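PDB 2E47: time interval measuring enzyme TIME from Bombyx mori, which belongs to the copper/zinc superoxide dismutase family, carries copper and zinc, and probably converts superoxide into hydrogen peroxide and oxygen. Local coordinates for residues T40-P44 against G45-F49. Numbering follows the deposited sequence.
Sequences TGLPP and GEYGF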
ATOM      1  N   THR A  40      15.881   8.600   6.676  1.00 23.07           N
ATOM      2  CA  THR A  40      16.527   9.392   7.713  1.00 25.59           C
ATOM      3  C   THR A  40      15.734   9.335   9.019  1.00 23.55           C
ATOM      4  O   THR A  40      14.516   9.128   9.041  1.00 23.40           O
ATOM      5  CB  THR A  40      16.658  10.878   7.277  1.00 27.88           C
ATOM      6  OG1 THR A  40      15.333  11.375   7.035  1.00 33.48           O
ATOM      7  CG2 THR A  40      17.404  10.930   5.987  1.00 29.85           C
ATOM      8  N   GLY A  41      16.432   9.491  10.124  1.00 23.27           N
ATOM      9  CA  GLY A  41      15.756   9.621  11.400  1.00 22.27           C
ATOM     10  C   GLY A  41      16.225   8.713  12.511  1.00 22.38           C
ATOM     11  O   GLY A  41      15.685   8.790  13.594  1.00 22.56           O
ATOM     12  N   LEU A  42      17.191   7.821  12.276  1.00 21.16           N
ATOM     13  CA  LEU A  42      17.701   7.047  13.403  1.00 22.44           C
ATOM     14  C   LEU A  42      19.187   7.234  13.572  1.00 22.18           C
ATOM     15  O   LEU A  42      19.893   7.479  12.610  1.00 23.92           O
ATOM     16  CB  LEU A  42      17.435   5.567  13.261  1.00 22.00           C
ATOM     17  CG  LEU A  42      15.982   5.147  13.274  1.00 22.79           C
ATOM     18  CD1 LEU A  42      15.935   3.734  12.645  1.00 17.83           C
ATOM     19  CD2 LEU A  42      15.409   5.253  14.630  1.00 19.63           C
ATOM     20  N   PRO A  43      19.662   7.095  14.798  1.00 22.89           N
ATOM     21  CA  PRO A  43      21.105   7.257  15.077  1.00 23.23           C
ATOM     22  C   PRO A  43      21.976   6.190  14.382  1.00 23.16           C
ATOM     23  O   PRO A  43      21.446   5.153  14.020  1.00 24.62           O
ATOM     24  CB  PRO A  43      21.191   7.095  16.616  1.00 22.88           C
ATOM     25  CG  PRO A  43      19.926   6.605  17.100  1.00 23.76           C
ATOM     26  CD  PRO A  43      18.852   6.831  16.011  1.00 22.32           C
ATOM     27  N   PRO A  44      23.300   6.397  14.276  1.00 23.33           N
ATOM     28  CA  PRO A  44      24.136   5.459  13.510  1.00 23.16           C
ATOM     29  C   PRO A  44      24.009   4.062  14.192  1.00 22.05           C
ATOM     30  O   PRO A  44      23.947   3.969  15.409  1.00 21.92           O
ATOM     31  CB  PRO A  44      25.560   6.014  13.701  1.00 22.33           C
ATOM     32  CG  PRO A  44      25.446   6.856  15.055  1.00 23.43           C
ATOM     33  CD  PRO A  44      24.088   7.476  14.916  1.00 24.19           C
ATOM     34  N   GLY A  45      23.904   3.010  13.409  1.00 22.92           N
ATOM     35  CA  GLY A  45      23.636   1.675  13.938  1.00 19.91           C
ATOM     36  C   GLY A  45      22.955   0.818  12.893  1.00 21.54           C
ATOM     37  O   GLY A  45      22.961   1.159  11.738  1.00 21.02           O
ATOM     38  N   GLU A  46      22.420  -0.334  13.290  1.00 22.73           N
ATOM     39  CA  GLU A  46      21.734  -1.252  12.365  1.00 24.83           C
ATOM     40  C   GLU A  46      20.385  -1.623  12.922  1.00 22.59           C
ATOM     41  O   GLU A  46      20.218  -1.731  14.150  1.00 22.01           O
ATOM     42  CB  GLU A  46      22.567  -2.525  12.073  1.00 24.76           C
ATOM     43  CG  GLU A  46      22.856  -3.448  13.193  1.00 30.66           C
ATOM     44  CD  GLU A  46      23.702  -4.724  12.772  1.00 31.73           C
ATOM     45  OE1 GLU A  46      23.917  -5.626  13.651  1.00 41.24           O
ATOM     46  OE2 GLU A  46      24.098  -4.829  11.584  1.00 35.56           O
ATOM     47  N   TYR A  47      19.412  -1.826  12.030  1.00 21.49           N
ATOM     48  CA  TYR A  47      18.015  -1.939  12.469  1.00 20.04           C
ATOM     49  C   TYR A  47      17.320  -2.921  11.556  1.00 19.73           C
ATOM     50  O   TYR A  47      17.483  -2.829  10.317  1.00 20.74           O
ATOM     51  CB  TYR A  47      17.338  -0.573  12.350  1.00 20.68           C
ATOM     52  CG  TYR A  47      18.046   0.524  13.197  1.00 20.16           C
ATOM     53  CD1 TYR A  47      19.093   1.283  12.655  1.00 21.28           C
ATOM     54  CD2 TYR A  47      17.666   0.778  14.474  1.00 18.36           C
ATOM     55  CE1 TYR A  47      19.774   2.270  13.369  1.00 17.41           C
ATOM     56  CE2 TYR A  47      18.339   1.798  15.212  1.00 22.24           C
ATOM     57  CZ  TYR A  47      19.387   2.514  14.641  1.00 21.88           C
ATOM     58  OH  TYR A  47      20.041   3.507  15.357  1.00 25.13           O
ATOM     59  N   GLY A  48      16.530  -3.817  12.153  1.00 17.77           N
ATOM     60  CA  GLY A  48      15.761  -4.804  11.405  1.00 17.85           C
ATOM     61  C   GLY A  48      14.884  -4.175  10.378  1.00 18.08           C
ATOM     62  O   GLY A  48      14.243  -3.152  10.635  1.00 19.03           O
ATOM     63  N   PHE A  49      14.868  -4.749   9.181  1.00 19.82           N
ATOM     64  CA  PHE A  49      14.019  -4.222   8.141  1.00 20.11           C
ATOM     65  C   PHE A  49      13.414  -5.414   7.413  1.00 19.30           C
ATOM     66  O   PHE A  49      14.135  -6.212   6.865  1.00 19.24           O
ATOM     67  CB  PHE A  49      14.913  -3.464   7.210  1.00 22.53           C
ATOM     68  CG  PHE A  49      14.183  -2.697   6.167  1.00 26.01           C
ATOM     69  CD1 PHE A  49      14.394  -2.969   4.831  1.00 31.23           C
ATOM     70  CD2 PHE A  49      13.370  -1.673   6.520  1.00 28.43           C
ATOM     71  CE1 PHE A  49      13.736  -2.246   3.873  1.00 34.00           C
ATOM     72  CE2 PHE A  49      12.714  -0.947   5.595  1.00 32.98           C
ATOM     73  CZ  PHE A  49      12.884  -1.247   4.255  1.00 32.62           C
TER
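Tyr47, near the start of strand 45-52, meets Leu42 and Pro43 of the loop that leads into its own strand. The polar part is one short hydrogen bond, Tyr47 OH to Pro43 O at 2.5 Å. Pro43 O lies at the edge of the Tyr47 ring, close to its plane, whereas the hydroxyl sits above the carbonyl plane, 38° out of it. Pro43 also sets its own ring beside the hydroxyl, CG approaching Tyr47 OH to 3.6 Å.

The apolar part falls to Leu42. Its CD1 methyl sits over the middle of one ring face, 3.8 Å from the centroid of the Tyr47 ring, a CH-pi contact. In Tyr47, CG stands anti to the carbonyl carbon (chi1 -59°), which sends the ring toward the loop. Phe93 meets the same ring with its plane nearly perpendicular, and Leu123 also touches Tyr47.

Backbone shape selects the other residues: Pro43 and Pro44 have phi restricted by their rings, whereas Gly45, with phi 154°, takes a conformation suited to glycine. Because the phenol donates its proton to a loop carbonyl while Leu42 covers one ring face, a single side chain fixes this Greek-key barrel connection by both polar and apolar means.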